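Local structure of petrobactin biosynthesis protein AsbB (Bacillus anthracis, 3TO3) at residues E411-L416 with G518-V523; L416-A421 with M537-E542; K531-W536 with L592-Q597. The protein catalyses the ATP-dependent condensation of spermidine with citryl-spermidine intermediates in the biosynthesis of the siderophore petrobactin. All coordinates share one frame; numbering follows the deposited sequence. Where two conformers were deposited one is given.

Contact 1: residues E411-L416 with G518-V523; sequences ENWLRL and GELAFV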
loop_
_atom_site.group_PDB
_atom_site.type_symbol
_atom_site.label_atom_id
_atom_site.label_comp_id
_atom_site.label_asym_id
_atom_site.label_seq_id
_atom_site.Cartn_x
_atom_site.Cartn_y
_atom_site.Cartn_z
ATOM N N GLU B 411 -30.475 -22.679 -30.629
ATOM C CA GLU B 411 -31.162 -21.559 -31.235
ATOM C C GLU B 411 -32.369 -21.169 -30.381
ATOM O O GLU B 411 -32.576 -19.993 -30.126
ATOM C CB GLU B 411 -31.591 -21.842 -32.673
ATOM C CG GLU B 411 -32.243 -20.624 -33.339
ATOM C CD GLU B 411 -32.771 -20.884 -34.749
ATOM O OE1 GLU B 411 -33.629 -20.099 -35.199
ATOM O OE2 GLU B 411 -32.338 -21.854 -35.416
ATOM N N ASN B 412 -33.149 -22.140 -29.917
ATOM C CA ASN B 412 -34.303 -21.786 -29.087
ATOM C C ASN B 412 -33.920 -21.111 -27.793
ATOM O O ASN B 412 -34.611 -20.203 -27.339
ATOM C CB ASN B 412 -35.184 -22.993 -28.755
ATOM C CG ASN B 412 -35.760 -23.625 -29.974
ATOM O OD1 ASN B 412 -35.896 -22.970 -31.012
ATOM N ND2 ASN B 412 -36.088 -24.918 -29.880
ATOM N N TRP B 413 -32.843 -21.585 -27.179
ATOM C CA TRP B 413 -32.428 -21.044 -25.899
ATOM C C TRP B 413 -31.923 -19.615 -26.103
ATOM O O TRP B 413 -32.264 -18.718 -25.354
ATOM C CB TRP B 413 -31.345 -21.921 -25.262
ATOM C CG TRP B 413 -31.006 -21.532 -23.852
ATOM C CD1 TRP B 413 -31.623 -21.967 -22.709
ATOM C CD2 TRP B 413 -29.993 -20.617 -23.436
ATOM N NE1 TRP B 413 -31.050 -21.390 -21.610
ATOM C CE2 TRP B 413 -30.042 -20.559 -22.023
ATOM C CE3 TRP B 413 -29.034 -19.849 -24.121
ATOM C CZ2 TRP B 413 -29.176 -19.746 -21.276
ATOM C CZ3 TRP B 413 -28.186 -19.055 -23.400
ATOM C CH2 TRP B 413 -28.255 -19.010 -21.982
ATOM N N LEU B 414 -31.127 -19.407 -27.139
ATOM C CA LEU B 414 -30.573 -18.083 -27.417
ATOM C C LEU B 414 -31.674 -17.069 -27.773
ATOM O O LEU B 414 -31.643 -15.935 -27.319
ATOM C CB LEU B 414 -29.518 -18.172 -28.521
ATOM C CG LEU B 414 -28.845 -16.892 -28.992
ATOM C CD1 LEU B 414 -28.101 -16.173 -27.848
ATOM C CD2 LEU B 414 -27.920 -17.210 -30.147
ATOM N N ARG B 415 -32.666 -17.476 -28.555
ATOM C CA ARG B 415 -33.790 -16.587 -28.812
ATOM C C ARG B 415 -34.556 -16.209 -27.537
ATOM O O ARG B 415 -34.823 -15.032 -27.301
ATOM C CB ARG B 415 -34.753 -17.201 -29.801
ATOM C CG ARG B 415 -34.149 -17.389 -31.155
ATOM C CD ARG B 415 -35.232 -17.785 -32.145
ATOM N NE ARG B 415 -34.677 -17.849 -33.486
ATOM C CZ ARG B 415 -34.582 -16.798 -34.293
ATOM N NH1 ARG B 415 -35.015 -15.612 -33.885
ATOM N NH2 ARG B 415 -34.064 -16.932 -35.504
ATOM N N LEU B 416 -34.923 -17.198 -26.722
ATOM C CA LEU B 416 -35.558 -16.854 -25.446
ATOM C C LEU B 416 -34.705 -15.921 -24.621
ATOM O O LEU B 416 -35.244 -15.033 -23.977
ATOM C CB LEU B 416 -35.873 -18.078 -24.618
ATOM C CG LEU B 416 -37.082 -18.786 -25.182
ATOM C CD1 LEU B 416 -36.982 -20.310 -24.938
ATOM C CD2 LEU B 416 -38.340 -18.140 -24.589
ATOM N N GLY B 518 -21.430 -10.583 -26.081
ATOM C CA GLY B 518 -20.514 -11.056 -27.095
ATOM C C GLY B 518 -19.667 -12.222 -26.621
ATOM O O GLY B 518 -19.285 -13.066 -27.417
ATOM N N GLU B 519 -19.371 -12.275 -25.326
ATOM C CA GLU B 519 -18.585 -13.377 -24.767
ATOM C C GLU B 519 -19.324 -14.699 -24.943
ATOM O O GLU B 519 -18.709 -15.727 -25.197
ATOM C CB GLU B 519 -18.308 -13.155 -23.284
ATOM C CG GLU B 519 -17.421 -11.944 -22.998
ATOM C CD GLU B 519 -15.942 -12.137 -23.385
ATOM O OE1 GLU B 519 -15.247 -11.092 -23.498
ATOM O OE2 GLU B 519 -15.472 -13.303 -23.561
ATOM N N LEU B 520 -20.645 -14.672 -24.806
ATOM C CA LEU B 520 -21.458 -15.871 -25.076
ATOM C C LEU B 520 -21.305 -16.355 -26.539
ATOM O O LEU B 520 -21.149 -17.540 -26.782
ATOM C CB LEU B 520 -22.937 -15.622 -24.741
ATOM C CG LEU B 520 -23.925 -16.782 -24.871
ATOM C CD1 LEU B 520 -23.553 -17.977 -23.924
ATOM C CD2 LEU B 520 -25.341 -16.281 -24.614
ATOM N N ALA B 521 -21.347 -15.432 -27.499
ATOM C CA ALA B 521 -21.150 -15.771 -28.902
ATOM C C ALA B 521 -19.808 -16.488 -29.113
ATOM O O ALA B 521 -19.709 -17.441 -29.882
ATOM C CB ALA B 521 -21.231 -14.517 -29.775
ATOM N N PHE B 522 -18.779 -16.047 -28.413
ATOM C CA PHE B 522 -17.501 -16.760 -28.451
ATOM C C PHE B 522 -17.574 -18.213 -27.950
ATOM O O PHE B 522 -16.959 -19.109 -28.520
ATOM C CB PHE B 522 -16.448 -16.012 -27.627
ATOM C CG PHE B 522 -16.023 -14.709 -28.226
ATOM C CD1 PHE B 522 -15.933 -14.559 -29.591
ATOM C CD2 PHE B 522 -15.717 -13.631 -27.415
ATOM C CE1 PHE B 522 -15.538 -13.357 -30.130
ATOM C CE2 PHE B 522 -15.342 -12.436 -27.946
ATOM C CZ PHE B 522 -15.250 -12.297 -29.304
ATOM N N VAL B 523 -18.298 -18.422 -26.854
ATOM C CA VAL B 523 -18.442 -19.732 -26.262
ATOM C C VAL B 523 -19.230 -20.642 -27.200
ATOM O O VAL B 523 -18.841 -21.771 -27.455
ATOM C CB VAL B 523 -19.109 -19.659 -24.885
ATOM C CG1 VAL B 523 -19.545 -21.031 -24.450
ATOM C CG2 VAL B 523 -18.142 -19.087 -23.866
#
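Leu520 reaches across from helix 502-528 and turns a single methyl, CD2, toward both Trp413 and Leu414 of helix 410-432. The methyl comes to the rim of the indole, near the plane of the ring, and lies 4.2 Å from CZ3 of Trp413, so the six-membered ring offers its edge to the leucine and not a face. A second approach, CD2 of Leu520 to CD1 of Leu414 at 4.3 Å, brings two leucine branches together. Leu417, one turn on from Trp413, also packs on this methyl. Trp413 can meet Leu520 this way because its CG lies anti to the backbone N (chi1 -172°), which swings the six-membered ring toward helix 502-528. The pyrrole NE1 turns instead to the carbonyl oxygen of Gly450, a hydrogen bond that helps to set the turn of the ring. Between the two segments the touch is light, with 86 Å² buried in all and the nearest CA atoms, those of Leu414 and Leu520, 9.7 Å apart. Along helix 410-432, Arg415 holds Glu411 side-on, NE and NH2 both meeting OE1, with NE to OE1 at 3.0 Å. Phe535 of helix 532-547 packs on Leu414, while Leu520 lies about 4 Å, side chain to side chain, from the ATP-binding Tyr391. The arrangement is a buried apolar helix-helix contact within the FhuF-like region of this IucA/IucC synthetase, one layer behind the nucleotide site.

Contact 2: residues L416-A421 with M537-E542; sequences LLIQKA and MIVVEE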
loop_
_atom_site.group_PDB
_atom_site.type_symbol
_atom_site.label_atom_id
_atom_site.label_comp_id
_atom_site.label_asym_id
_atom_site.label_seq_id
_atom_site.Cartn_x
_atom_site.Cartn_y
_atom_site.Cartn_z
ATOM N N LEU B 416 -34.923 -17.198 -26.722
ATOM C CA LEU B 416 -35.558 -16.854 -25.446
ATOM C C LEU B 416 -34.705 -15.921 -24.621
ATOM O O LEU B 416 -35.244 -15.033 -23.977
ATOM C CB LEU B 416 -35.873 -18.078 -24.618
ATOM C CG LEU B 416 -37.082 -18.786 -25.182
ATOM C CD1 LEU B 416 -36.982 -20.310 -24.938
ATOM C CD2 LEU B 416 -38.340 -18.140 -24.589
ATOM N N LEU B 417 -33.387 -16.131 -24.633
ATOM C CA LEU B 417 -32.503 -15.344 -23.799
ATOM C C LEU B 417 -32.559 -13.887 -24.244
ATOM O O LEU B 417 -32.762 -12.990 -23.439
ATOM C CB LEU B 417 -31.049 -15.861 -23.849
ATOM C CG LEU B 417 -30.100 -15.009 -22.995
ATOM C CD1 LEU B 417 -30.332 -15.176 -21.453
ATOM C CD2 LEU B 417 -28.637 -15.273 -23.367
ATOM N N ILE B 418 -32.375 -13.675 -25.539
ATOM C CA ILE B 418 -32.424 -12.360 -26.127
ATOM C C ILE B 418 -33.792 -11.708 -25.830
ATOM O O ILE B 418 -33.850 -10.535 -25.411
ATOM C CB ILE B 418 -32.220 -12.434 -27.654
ATOM C CG1 ILE B 418 -30.881 -13.109 -28.007
ATOM C CG2 ILE B 418 -32.291 -11.083 -28.270
ATOM C CD1 ILE B 418 -29.726 -12.509 -27.335
ATOM N N GLN B 419 -34.877 -12.470 -26.022
ATOM C CA GLN B 419 -36.236 -11.924 -25.866
ATOM C C GLN B 419 -36.548 -11.488 -24.450
ATOM O O GLN B 419 -37.242 -10.504 -24.262
ATOM C CB GLN B 419 -37.328 -12.880 -26.351
ATOM C CG GLN B 419 -37.305 -13.156 -27.828
ATOM C CD GLN B 419 -38.573 -13.839 -28.316
ATOM O OE1 GLN B 419 -39.384 -14.325 -27.523
ATOM N NE2 GLN B 419 -38.760 -13.857 -29.629
ATOM N N LYS B 420 -36.070 -12.248 -23.469
ATOM C CA LYS B 420 -36.304 -11.949 -22.058
ATOM C C LYS B 420 -35.240 -11.133 -21.347
ATOM O O LYS B 420 -35.476 -10.636 -20.256
ATOM C CB LYS B 420 -36.494 -13.260 -21.299
ATOM C CG LYS B 420 -37.914 -13.788 -21.290
ATOM C CD LYS B 420 -38.443 -14.129 -22.667
ATOM C CE LYS B 420 -39.966 -14.370 -22.618
ATOM N NZ LYS B 420 -40.596 -14.182 -23.965
ATOM N N ALA B 421 -34.082 -10.955 -21.963
ATOM C CA ALA B 421 -32.949 -10.355 -21.268
ATOM C C ALA B 421 -32.448 -9.123 -21.963
ATOM O O ALA B 421 -32.218 -8.097 -21.329
ATOM C CB ALA B 421 -31.813 -11.331 -21.064
HETATM N N MSE B 537 -27.103 -12.665 -36.386
HETATM C CA MSE B 537 -28.309 -12.612 -37.187
HETATM C C MSE B 537 -29.559 -12.928 -36.362
HETATM O O MSE B 537 -30.657 -12.554 -36.739
HETATM C CB MSE B 537 -28.210 -13.533 -38.408
HETATM C CG MSE B 537 -27.278 -13.001 -39.505
HETATM SE SE MSE B 537 -27.434 -13.976 -41.200
HETATM C CE MSE B 537 -26.542 -15.636 -40.728
ATOM N N ILE B 538 -29.395 -13.623 -35.245
ATOM C CA ILE B 538 -30.519 -13.867 -34.361
ATOM C C ILE B 538 -30.796 -12.652 -33.521
ATOM O O ILE B 538 -31.949 -12.309 -33.263
ATOM C CB ILE B 538 -30.293 -15.081 -33.459
ATOM C CG1 ILE B 538 -30.548 -16.361 -34.271
ATOM C CG2 ILE B 538 -31.213 -15.002 -32.251
ATOM C CD1 ILE B 538 -30.142 -17.616 -33.576
ATOM N N VAL B 539 -29.718 -12.001 -33.095
ATOM C CA VAL B 539 -29.834 -10.790 -32.313
ATOM C C VAL B 539 -30.556 -9.709 -33.121
ATOM O O VAL B 539 -31.518 -9.104 -32.633
ATOM C CB VAL B 539 -28.473 -10.309 -31.791
ATOM C CG1 VAL B 539 -28.618 -8.945 -31.115
ATOM C CG2 VAL B 539 -27.925 -11.325 -30.795
ATOM N N VAL B 540 -30.124 -9.494 -34.360
ATOM C CA VAL B 540 -30.855 -8.575 -35.227
ATOM C C VAL B 540 -32.362 -8.927 -35.401
ATOM O O VAL B 540 -33.230 -8.082 -35.192
ATOM C CB VAL B 540 -30.152 -8.410 -36.571
ATOM C CG1 VAL B 540 -30.971 -7.562 -37.495
ATOM C CG2 VAL B 540 -28.782 -7.780 -36.347
ATOM N N GLU B 541 -32.674 -10.169 -35.754
ATOM C CA GLU B 541 -34.064 -10.563 -35.926
ATOM C C GLU B 541 -34.912 -10.207 -34.701
ATOM O O GLU B 541 -36.027 -9.654 -34.827
ATOM C CB GLU B 541 -34.186 -12.063 -36.196
ATOM C CG GLU B 541 -33.777 -12.514 -37.572
ATOM C CD GLU B 541 -33.670 -14.041 -37.688
ATOM O OE1 GLU B 541 -34.444 -14.759 -37.032
ATOM O OE2 GLU B 541 -32.805 -14.529 -38.437
ATOM N N GLU B 542 -34.396 -10.544 -33.520
ATOM C CA GLU B 542 -35.127 -10.292 -32.290
ATOM C C GLU B 542 -35.350 -8.812 -31.980
ATOM O O GLU B 542 -36.424 -8.430 -31.504
ATOM C CB GLU B 542 -34.471 -10.997 -31.114
ATOM C CG GLU B 542 -34.497 -12.466 -31.307
ATOM C CD GLU B 542 -35.902 -13.008 -31.420
ATOM O OE1 GLU B 542 -36.862 -12.273 -31.082
ATOM O OE2 GLU B 542 -36.036 -14.178 -31.843
#
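Ile418 and Glu542 make the close part of this contact: CG2 of Ile418 sits 3.6 Å from CB of Glu542 and also reaches its CG, so the branched side chain rests on the aliphatic root of the glutamate. The other arm of the isoleucine turns to Val539, which it crosses at about a right angle, CD1 of Ile418 meeting CG2 of Val539 at 4.1 Å. With CG2 anti to the backbone N and CG1 anti to the carbonyl carbon, Ile418 divides its two branches between these partners. The segments belong to helices 410-432 and 532-547, which pack within the FhuF-like region; the axes of the two short segments approach to 9.9 Å and cross at -43°, and the first has a wider, pi-type turn at 418-421. The looser side is at Gln419, partly open to solvent, where a polar bond replaces the apolar packing while Glu542 stays buried. Two residues of helix 410-432 hold the glutamate's carboxylate, which would probably stabilise its negative charge. OE2 of Glu542, which is bent at chi2, forms a salt bridge with NH1 of Arg415. Gln419 extends beyond CG, and its NE2 donates to OE1 of Glu542 at 2.9 Å in a nearly straight bond (164°). The donor stands above the carboxylate plane, while the oxygen lies close to the amide plane; the two flat groups are turned 73° from each other.

Contact 3: residues K531-W536 with L592-Q597; sequences KEESFW and LYRARQ. With EDO (1,2-ethanediol), chain H.
Trp536 and Leu592 meet through the benzo part of the indole: CD2 of Leu592 lies 3.4 Å from CE3 of Trp536 and 4.0 Å from CZ3 of the same ring. The methyl comes in at a slant to the ring, which the first torsion of Trp536 (CG anti to the carbonyl carbon, chi1 -64°) turns toward Leu592. At the root of the tryptophan the two backbones come nearest: CB of Ala595 packs 3.7 Å from the carbonyl oxygen of Trp536 and 4.1 Å from its CB. A side chain as small as alanine's lets the CA atoms of Trp536 and Ala595 approach to 5.9 Å. At the outer end Arg594 stretches back toward Glu533, whose CG stands at the edge of the guanidinium; the charged ends do not touch, with OE2 of Glu533 and NH2 of Arg594 5.5 Å apart, but their opposite charges could still attract weakly.

In the next layer, CD2 of Phe535 sits above the centre of the Trp536 ring on one face, Phe513 meets that ring edge-to-face, and NE1 of Trp536 is bonded to OG1 of Thr77. Together these probably restrain the tilt and rotation of the indole. Leu592 continues onto Val539 and Val540, and Ala595 onto Met537 (selenomethionine in this crystal) and Val540. Near the start of helix 532-547, Lys531 occupies the N-cap position and forms a long, weak salt bridge to Glu533; a nearby 1,2-ethanediol, probably from the crystallisation liquor, is less surely placed. The axes of the two short segments approach to 9.3 Å and cross at -77°. This is steep helix-on-helix packing, in which the C-terminal helix 591-600 lies across helix 532-547, with alanine at the close approach and tryptophan and leucine beside it.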
loop_
_atom_site.group_PDB
_atom_site.type_symbol
_atom_site.label_atom_id
_atom_site.label_comp_id
_atom_site.label_asym_id
_atom_site.label_seq_id
_atom_site.Cartn_x
_atom_site.Cartn_y
_atom_site.Cartn_z
ATOM N N LYS B 531 -21.889 -20.511 -35.406
ATOM C CA LYS B 531 -21.165 -19.454 -36.079
ATOM C C LYS B 531 -21.554 -18.110 -35.497
ATOM O O LYS B 531 -22.714 -17.897 -35.121
ATOM C CB LYS B 531 -21.444 -19.490 -37.589
ATOM C CG LYS B 531 -20.529 -20.441 -38.396
ATOM C CD LYS B 531 -21.041 -20.665 -39.836
ATOM C CE LYS B 531 -20.979 -19.409 -40.712
ATOM N NZ LYS B 531 -19.580 -19.019 -41.092
ATOM N N GLU B 532 -20.574 -17.214 -35.425
ATOM C CA GLU B 532 -20.787 -15.894 -34.872
ATOM C C GLU B 532 -21.783 -15.113 -35.714
ATOM O O GLU B 532 -22.635 -14.409 -35.155
ATOM C CB GLU B 532 -19.466 -15.134 -34.722
ATOM C CG GLU B 532 -18.568 -15.606 -33.533
ATOM C CD GLU B 532 -17.126 -15.106 -33.699
ATOM O OE1 GLU B 532 -16.914 -13.919 -33.433
ATOM O OE2 GLU B 532 -16.222 -15.864 -34.149
ATOM N N GLU B 533 -21.680 -15.263 -37.038
ATOM C CA GLU B 533 -22.646 -14.690 -37.983
ATOM C C GLU B 533 -24.094 -15.064 -37.635
ATOM O O GLU B 533 -24.956 -14.186 -37.576
ATOM C CB GLU B 533 -22.335 -15.098 -39.441
ATOM C CG GLU B 533 -20.946 -14.684 -39.915
ATOM C CD GLU B 533 -19.816 -15.632 -39.439
ATOM O OE1 GLU B 533 -19.921 -16.227 -38.340
ATOM O OE2 GLU B 533 -18.820 -15.788 -40.180
ATOM N N SER B 534 -24.352 -16.354 -37.407
ATOM C CA SER B 534 -25.696 -16.816 -37.003
ATOM C C SER B 534 -26.128 -16.194 -35.673
ATOM O O SER B 534 -27.274 -15.777 -35.518
ATOM C CB SER B 534 -25.772 -18.344 -36.876
ATOM O OG SER B 534 -25.370 -18.954 -38.075
ATOM N N PHE B 535 -25.218 -16.163 -34.707
ATOM C CA PHE B 535 -25.502 -15.535 -33.415
ATOM C C PHE B 535 -26.017 -14.106 -33.653
ATOM O O PHE B 535 -27.102 -13.753 -33.190
ATOM C CB PHE B 535 -24.239 -15.531 -32.543
ATOM C CG PHE B 535 -24.429 -14.942 -31.180
ATOM C CD1 PHE B 535 -24.541 -15.767 -30.060
ATOM C CD2 PHE B 535 -24.451 -13.566 -31.005
ATOM C CE1 PHE B 535 -24.710 -15.227 -28.779
ATOM C CE2 PHE B 535 -24.619 -13.004 -29.733
ATOM C CZ PHE B 535 -24.739 -13.832 -28.616
ATOM N N TRP B 536 -25.264 -13.301 -34.404
ATOM C CA TRP B 536 -25.650 -11.903 -34.585
ATOM C C TRP B 536 -26.894 -11.739 -35.461
ATOM O O TRP B 536 -27.671 -10.793 -35.283
ATOM C CB TRP B 536 -24.460 -11.018 -35.027
ATOM C CG TRP B 536 -23.420 -10.991 -33.924
ATOM C CD1 TRP B 536 -22.204 -11.629 -33.911
ATOM C CD2 TRP B 536 -23.553 -10.360 -32.643
ATOM N NE1 TRP B 536 -21.571 -11.410 -32.701
ATOM C CE2 TRP B 536 -22.379 -10.632 -31.915
ATOM C CE3 TRP B 536 -24.546 -9.575 -32.047
ATOM C CZ2 TRP B 536 -22.176 -10.144 -30.628
ATOM C CZ3 TRP B 536 -24.345 -9.099 -30.765
ATOM C CH2 TRP B 536 -23.165 -9.372 -30.073
ATOM N N LEU B 592 -23.570 -6.156 -35.780
ATOM C CA LEU B 592 -25.004 -5.984 -36.074
ATOM C C LEU B 592 -25.200 -5.417 -37.461
ATOM O O LEU B 592 -26.229 -5.644 -38.077
ATOM C CB LEU B 592 -25.707 -5.102 -35.074
ATOM C CG LEU B 592 -25.640 -5.569 -33.637
ATOM C CD1 LEU B 592 -26.582 -4.694 -32.819
ATOM C CD2 LEU B 592 -26.088 -6.977 -33.618
ATOM N N TYR B 593 -24.197 -4.700 -37.970
ATOM C CA TYR B 593 -24.324 -4.104 -39.295
ATOM C C TYR B 593 -24.455 -5.123 -40.415
ATOM O O TYR B 593 -25.355 -5.035 -41.225
ATOM C CB TYR B 593 -23.139 -3.217 -39.592
ATOM C CG TYR B 593 -23.115 -2.740 -41.009
ATOM C CD1 TYR B 593 -22.196 -3.241 -41.913
ATOM C CD2 TYR B 593 -24.017 -1.784 -41.454
ATOM C CE1 TYR B 593 -22.181 -2.803 -43.244
ATOM C CE2 TYR B 593 -24.002 -1.336 -42.768
ATOM C CZ TYR B 593 -23.083 -1.845 -43.656
ATOM O OH TYR B 593 -23.065 -1.398 -44.974
ATOM N N ARG B 594 -23.535 -6.074 -40.484
ATOM C CA ARG B 594 -23.587 -7.035 -41.571
ATOM C C ARG B 594 -24.776 -7.964 -41.376
ATOM O O ARG B 594 -25.454 -8.331 -42.322
ATOM C CB ARG B 594 -22.294 -7.845 -41.678
ATOM C CG ARG B 594 -22.237 -8.686 -42.962
ATOM C CD ARG B 594 -20.827 -9.180 -43.272
ATOM N NE ARG B 594 -20.769 -9.956 -44.513
ATOM C CZ ARG B 594 -20.855 -11.283 -44.574
ATOM N NH1 ARG B 594 -20.784 -11.902 -45.749
ATOM N NH2 ARG B 594 -21.010 -11.991 -43.457
ATOM N N ALA B 595 -25.031 -8.330 -40.131
ATOM C CA ALA B 595 -26.154 -9.181 -39.847
ATOM C C ALA B 595 -27.465 -8.540 -40.365
ATOM O O ALA B 595 -28.282 -9.207 -41.012
ATOM C CB ALA B 595 -26.219 -9.461 -38.358
ATOM N N ARG B 596 -27.651 -7.244 -40.109
ATOM C CA ARG B 596 -28.820 -6.544 -40.636
ATOM C C ARG B 596 -28.852 -6.517 -42.174
ATOM O O ARG B 596 -29.886 -6.747 -42.775
ATOM C CB ARG B 596 -28.918 -5.133 -40.069
ATOM C CG ARG B 596 -29.979 -4.281 -40.737
ATOM C CD ARG B 596 -31.374 -4.639 -40.302
ATOM N NE ARG B 596 -32.337 -3.698 -40.867
ATOM C CZ ARG B 596 -33.603 -3.989 -41.135
ATOM N NH1 ARG B 596 -34.073 -5.199 -40.890
ATOM N NH2 ARG B 596 -34.393 -3.067 -41.658
ATOM N N GLN B 597 -27.715 -6.256 -42.802
ATOM C CA GLN B 597 -27.607 -6.354 -44.249
ATOM C C GLN B 597 -28.176 -7.672 -44.745
ATOM O O GLN B 597 -28.908 -7.709 -45.742
ATOM C CB GLN B 597 -26.146 -6.286 -44.659
ATOM C CG GLN B 597 -25.459 -5.013 -44.258
ATOM C CD GLN B 597 -25.845 -3.871 -45.154
ATOM O OE1 GLN B 597 -26.984 -3.393 -45.123
ATOM N NE2 GLN B 597 -24.899 -3.428 -45.977
HETATM C C1 EDO H . -24.367 -22.428 -38.374
HETATM O O1 EDO H . -23.325 -21.491 -38.165
HETATM C C2 EDO H . -25.047 -22.637 -37.035
HETATM O O2 EDO H . -25.475 -24.003 -37.006
#

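From the N terminus, helix 410-432 comes first and enters two contacts: its 411-416 part closes a loop of 101 residues onto helix 502-528 in contact 1, and its 416-421 part reaches helix 532-547 in contact 2. Leu416 belongs to both. These two contacts cross: 411-416 leads into 416-421, and 518-523 falls before 537-542, so their segments alternate along the chain. Contact 3 opens after contact 1 has closed, but crosses contact 2, and joins the start of helix 532-547 to the C-terminal helix 591-600. Arg415 ties contacts 1 and 2 through a salt bridge to Glu541, while Ala521 on Phe535 and Gly518 on Trp536 join contacts 1 and 3.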